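Local coordinates for 5-formyltetrahydrofolate cyclo-ligase family protein (Bacillus anthracis, PDB 2JCB) that probably catalyses the ATP-dependent conversion of 5-formyltetrahydrofolate to 5,10-methenyltetrahydrofolate in folate metabolism, and binds ADP and magnesium, at residues 140-145 and 181-186. Numbering follows the deposited sequence.
With MG (magnesium ion), chain E; ADP (adenosine-5'-diphosphate), chain C; PO4 (phosphate ion), chain D.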
ATOM      1  N   ARG A 140       5.585  -1.613  15.257  1.00 34.63           N
ATOM      2  CA  ARG A 140       6.403  -2.744  14.862  1.00 34.15           C
ATOM      3  C   ARG A 140       6.351  -3.128  13.359  1.00 33.12           C
ATOM      4  O   ARG A 140       6.953  -4.135  12.966  1.00 34.44           O
ATOM      5  CB  ARG A 140       5.999  -3.943  15.712  1.00 33.29           C
ATOM      6  CG  ARG A 140       6.397  -3.786  17.195  1.00 33.96           C
ATOM      7  CD  ARG A 140       5.775  -4.844  18.061  1.00 35.15           C
ATOM      8  NE  ARG A 140       4.318  -4.749  18.119  1.00 36.09           N
ATOM      9  CZ  ARG A 140       3.635  -3.857  18.833  1.00 37.68           C
ATOM     10  NH1 ARG A 140       2.311  -3.876  18.811  1.00 36.73           N
ATOM     11  NH2 ARG A 140       4.259  -2.933  19.558  1.00 38.38           N
ATOM     12  N   GLY A 141       5.645  -2.359  12.528  1.00 32.03           N
ATOM     13  CA  GLY A 141       5.558  -2.695  11.117  1.00 31.97           C
ATOM     14  C   GLY A 141       4.506  -3.744  10.823  1.00 31.60           C
ATOM     15  O   GLY A 141       4.388  -4.160   9.682  1.00 33.96           O
ATOM     16  N   GLU A 142       3.725  -4.144  11.842  1.00 28.89           N
ATOM     17  CA  GLU A 142       2.653  -5.153  11.652  1.00 28.28           C
ATOM     18  C   GLU A 142       1.523  -4.477  10.926  1.00 28.53           C
ATOM     19  O   GLU A 142       1.405  -3.255  10.942  1.00 28.69           O
ATOM     20  CB  GLU A 142       2.178  -5.740  12.971  1.00 26.70           C
ATOM     21  CG  GLU A 142       3.358  -6.404  13.682  1.00 29.10           C
ATOM     22  CD  GLU A 142       3.206  -6.453  15.178  1.00 27.89           C
ATOM     23  OE1 GLU A 142       2.660  -5.498  15.760  1.00 33.33           O
ATOM     24  OE2 GLU A 142       3.654  -7.445  15.792  1.00 29.97           O
ATOM     25  N   ARG A 143       0.748  -5.281  10.219  1.00 29.04           N
ATOM     26  CA  ARG A 143      -0.143  -4.761   9.188  1.00 28.22           C
ATOM     27  C   ARG A 143      -1.422  -5.590   9.064  1.00 28.66           C
ATOM     28  O   ARG A 143      -1.391  -6.826   9.077  1.00 29.71           O
ATOM     29  CB  ARG A 143       0.588  -4.641   7.844  1.00 28.92           C
ATOM     30  CG  ARG A 143      -0.334  -4.355   6.712  1.00 27.75           C
ATOM     31  CD  ARG A 143       0.439  -4.264   5.389  1.00 29.14           C
ATOM     32  NE  ARG A 143      -0.529  -4.271   4.325  1.00 30.82           N
ATOM     33  CZ  ARG A 143      -1.099  -5.351   3.776  1.00 27.99           C
ATOM     34  NH1 ARG A 143      -2.026  -5.151   2.843  1.00 27.26           N
ATOM     35  NH2 ARG A 143      -0.813  -6.585   4.173  1.00 32.76           N
ATOM     36  N   ILE A 144      -2.551  -4.897   9.101  1.00 28.58           N
ATOM     37  CA  ILE A 144      -3.833  -5.456   8.653  1.00 28.89           C
ATOM     38  C   ILE A 144      -4.185  -4.790   7.314  1.00 28.79           C
ATOM     39  O   ILE A 144      -4.159  -3.555   7.207  1.00 28.71           O
ATOM     40  CB  ILE A 144      -4.988  -5.171   9.665  1.00 28.32           C
ATOM     41  CG1 ILE A 144      -4.774  -5.891  10.994  1.00 31.67           C
ATOM     42  CG2 ILE A 144      -6.332  -5.690   9.072  1.00 30.64           C
ATOM     43  CD1 ILE A 144      -5.692  -5.416  12.081  1.00 30.15           C
ATOM     44  N   GLY A 145      -4.501  -5.613   6.312  1.00 28.91           N
ATOM     45  CA  GLY A 145      -4.953  -5.095   5.021  1.00 30.18           C
ATOM     46  C   GLY A 145      -6.474  -5.242   4.927  1.00 30.37           C
ATOM     47  O   GLY A 145      -7.197  -5.157   5.929  1.00 31.07           O
ATOM     48  N   ASP A 181       1.270 -13.323   8.509  1.00 27.75           N
ATOM     49  CA  ASP A 181       1.237 -11.862   8.402  1.00 28.76           C
ATOM     50  C   ASP A 181       2.654 -11.330   8.218  1.00 29.39           C
ATOM     51  O   ASP A 181       3.532 -11.646   9.018  1.00 30.60           O
ATOM     52  CB  ASP A 181       0.581 -11.273   9.648  1.00 28.20           C
ATOM     53  CG  ASP A 181      -0.938 -11.404   9.626  1.00 29.07           C
ATOM     54  OD1 ASP A 181      -1.516 -11.406   8.526  1.00 29.24           O
ATOM     55  OD2 ASP A 181      -1.564 -11.528  10.679  1.00 29.62           O
ATOM     56  N   LYS A 182       2.868 -10.580   7.143  1.00 28.81           N
ATOM     57  CA  LYS A 182       4.177  -9.972   6.826  1.00 30.10           C
ATOM     58  C   LYS A 182       4.217  -8.541   7.315  1.00 31.01           C
ATOM     59  O   LYS A 182       3.235  -7.795   7.199  1.00 32.32           O
ATOM     60  CB  LYS A 182       4.470 -10.051   5.339  1.00 29.71           C
ATOM     61  CG  LYS A 182       4.583 -11.532   4.814  1.00 31.14           C
ATOM     62  CD  LYS A 182       5.724 -12.324   5.449  1.00 32.96           C
ATOM     63  CE  LYS A 182       7.030 -12.112   4.697  1.00 36.96           C
ATOM     64  NZ  LYS A 182       8.129 -12.915   5.297  1.00 40.53           N
ATOM     65  N   ASN A 183       5.366  -8.132   7.837  1.00 31.10           N
ATOM     66  CA  ASN A 183       5.543  -6.745   8.308  1.00 30.12           C
ATOM     67  C   ASN A 183       6.142  -5.867   7.235  1.00 31.06           C
ATOM     68  O   ASN A 183       6.810  -6.357   6.341  1.00 32.96           O
ATOM     69  CB  ASN A 183       6.513  -6.733   9.501  1.00 31.67           C
ATOM     70  CG  ASN A 183       5.927  -7.376  10.739  1.00 33.59           C
ATOM     71  OD1 ASN A 183       4.740  -7.720  10.796  1.00 35.02           O
ATOM     72  ND2 ASN A 183       6.773  -7.569  11.756  1.00 36.92           N
ATOM     73  N   VAL A 184       5.958  -4.562   7.374  1.00 28.45           N
ATOM     74  CA  VAL A 184       6.594  -3.573   6.467  1.00 29.96           C
ATOM     75  C   VAL A 184       7.774  -2.918   7.210  1.00 29.93           C
ATOM     76  O   VAL A 184       7.777  -2.893   8.433  1.00 29.76           O
ATOM     77  CB  VAL A 184       5.616  -2.488   5.953  1.00 30.81           C
ATOM     78  CG1 VAL A 184       4.559  -3.119   5.049  1.00 33.69           C
ATOM     79  CG2 VAL A 184       4.911  -1.749   7.110  1.00 30.67           C
ATOM     80  N   GLU A 185       8.748  -2.413   6.464  1.00 29.56           N
ATOM     81  CA  GLU A 185       9.973  -1.877   7.047  1.00 29.99           C
ATOM     82  C   GLU A 185       9.840  -0.450   7.580  1.00 29.23           C
ATOM     83  O   GLU A 185      10.641  -0.025   8.404  1.00 30.52           O
ATOM     84  CB  GLU A 185      11.109  -1.891   6.027  1.00 30.71           C
ATOM     85  CG  GLU A 185      11.571  -3.284   5.768  1.00 32.26           C
ATOM     86  CD  GLU A 185      12.547  -3.354   4.592  1.00 37.71           C
ATOM     87  OE1 GLU A 185      12.580  -2.455   3.711  1.00 36.04           O
ATOM     88  OE2 GLU A 185      13.277  -4.341   4.540  1.00 42.08           O
ATOM     89  N   LYS A 186       8.914   0.300   7.039  1.00 28.78           N
ATOM     90  CA  LYS A 186       8.764   1.715   7.422  1.00 28.46           C
ATOM     91  C   LYS A 186       7.341   2.154   7.206  1.00 29.32           C
ATOM     92  O   LYS A 186       6.687   1.731   6.232  1.00 28.92           O
ATOM     93  CB  LYS A 186       9.647   2.574   6.513  1.00 29.63           C
ATOM     94  CG  LYS A 186       9.525   4.118   6.851  1.00 31.83           C
ATOM     95  CD  LYS A 186      10.384   4.964   5.940  1.00 33.09           C
ATOM     96  CE  LYS A 186      11.854   4.925   6.388  1.00 37.30           C
ATOM     97  NZ  LYS A 186      12.718   5.818   5.552  1.00 33.52           N
TER
HETATM   98 MG    MG E1192      -2.496 -10.395   6.927  1.00 20.89          MG
HETATM   99  PB  ADP C1190      -4.976  -9.126   5.329  1.00 32.67           P
HETATM  100  O1B ADP C1190      -5.369  -8.646   3.934  1.00 30.98           O
HETATM  101  O2B ADP C1190      -5.431  -8.175   6.374  1.00 34.47           O
HETATM  102  O3B ADP C1190      -3.506  -9.486   5.284  1.00 33.73           O
HETATM  103  PA  ADP C1190      -5.417 -11.826   6.358  1.00 33.07           P
HETATM  104  O1A ADP C1190      -4.121 -11.691   7.113  1.00 34.58           O
HETATM  105  O2A ADP C1190      -6.555 -12.285   7.122  1.00 31.84           O
HETATM  106  O3A ADP C1190      -5.816 -10.471   5.559  1.00 33.56           O
HETATM  107  O5' ADP C1190      -5.190 -12.944   5.212  1.00 34.23           O
HETATM  108  C5' ADP C1190      -6.382 -13.353   4.508  1.00 32.99           C
HETATM  109  C4' ADP C1190      -6.303 -14.802   4.096  1.00 34.45           C
HETATM  110  O4' ADP C1190      -5.099 -14.982   3.368  1.00 35.40           O
HETATM  111  C3' ADP C1190      -6.242 -15.686   5.336  1.00 38.36           C
HETATM  112  O3' ADP C1190      -7.312 -16.606   5.240  1.00 40.31           O
HETATM  113  C2' ADP C1190      -4.889 -16.363   5.260  1.00 38.47           C
HETATM  114  O2' ADP C1190      -4.986 -17.741   5.480  1.00 42.77           O
HETATM  115  C1' ADP C1190      -4.428 -16.152   3.829  1.00 33.81           C
HETATM  116  N9  ADP C1190      -2.954 -16.032   3.675  1.00 33.84           N
HETATM  117  C8  ADP C1190      -2.212 -14.952   3.981  1.00 34.35           C
HETATM  118  N7  ADP C1190      -0.911 -15.169   3.674  1.00 34.96           N
HETATM  119  C5  ADP C1190      -0.788 -16.397   3.167  1.00 31.48           C
HETATM  120  C6  ADP C1190       0.324 -17.221   2.622  1.00 33.48           C
HETATM  121  N6  ADP C1190       1.590 -16.756   2.594  1.00 35.71           N
HETATM  122  N1  ADP C1190       0.025 -18.420   2.121  1.00 33.15           N
HETATM  123  C2  ADP C1190      -1.231 -18.910   2.149  1.00 34.56           C
HETATM  124  N3  ADP C1190      -2.286 -18.207   2.607  1.00 34.89           N
HETATM  125  C4  ADP C1190      -2.145 -16.955   3.114  1.00 31.90           C
HETATM  126  P   PO4 D1191      -4.076  -7.134   0.968  1.00 22.53           P
HETATM  127  O1  PO4 D1191      -2.746  -7.509   1.134  1.00 20.61           O
HETATM  128  O2  PO4 D1191      -4.854  -6.881   2.232  1.00 28.89           O
HETATM  129  O3  PO4 D1191      -4.163  -5.814   0.146  1.00 32.70           O
HETATM  130  O4  PO4 D1191      -4.899  -8.219   0.282  1.00 29.86           O
HETATM  131  O   HOH W   1       1.578  -7.627   4.992  1.00 23.05           O
HETATM  132  O   HOH W   2       1.876  -7.931   9.646  1.00 27.23           O
HETATM  133  O   HOH W   3      -2.479  -8.655  10.577  1.00 39.31           O
HETATM  134  O   HOH W   4      -3.711  -9.151   8.396  1.00 24.50           O
HETATM  135  O   HOH W   5      -1.048  -8.859   7.108  1.00 22.40           O
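Gly141 and Val184, both buried, meet backbone to backbone at the tightly packed end of this contact, where the turn of the 136-137/143-144 beta hairpin lies against the loop running from the ADP-magnesium site into sheet strand 186-189. Val184 N donates to Gly141 O at 2.8 Å, nearly straight at 162°. Gly141 CA returns a CA-H...O contact to Val184 O, 3.5 Å away; Gly141 has no side chain on the side that faces Val184 O, so the backbones can close up. Beside it, the Asn183 side chain runs alongside that of Glu142, pointing the same way, with amide and carboxylate planes 76° apart; Asn183 OD1 sits 3.5 Å from Glu142 CG. Glu142 OE1 takes a salt bridge from Arg140 NE and a hydrogen bond with Thr138.

Toward the nucleotide the two segments part and water takes over. One molecule accepts from Arg143 N and lies within hydrogen-bonding distance of both Lys182 O and Asn183 OD1; another links Arg143 NH2 to Lys182 O. The Arg143 side chain, CG opposite the backbone N across CA-CB (chi1 170°), is extended from CG to NE and runs past these waters. Its NE is held by Pro133 O, and NH1 reaches a phosphate ion, probably from the crystallisation liquor, which lies at the guanidinium edge.

At the far end Asp181 OD1 binds magnesium together with Asp152, two waters and two ADP oxygens, while Asp181 OD2 pairs with Lys13. One of those metal-bound waters also donates to Arg143 O at 2.9 Å, tying the hairpin to the metal shell, and Gly145 N donates a hydrogen bond to ADP O2B at 2.7 Å.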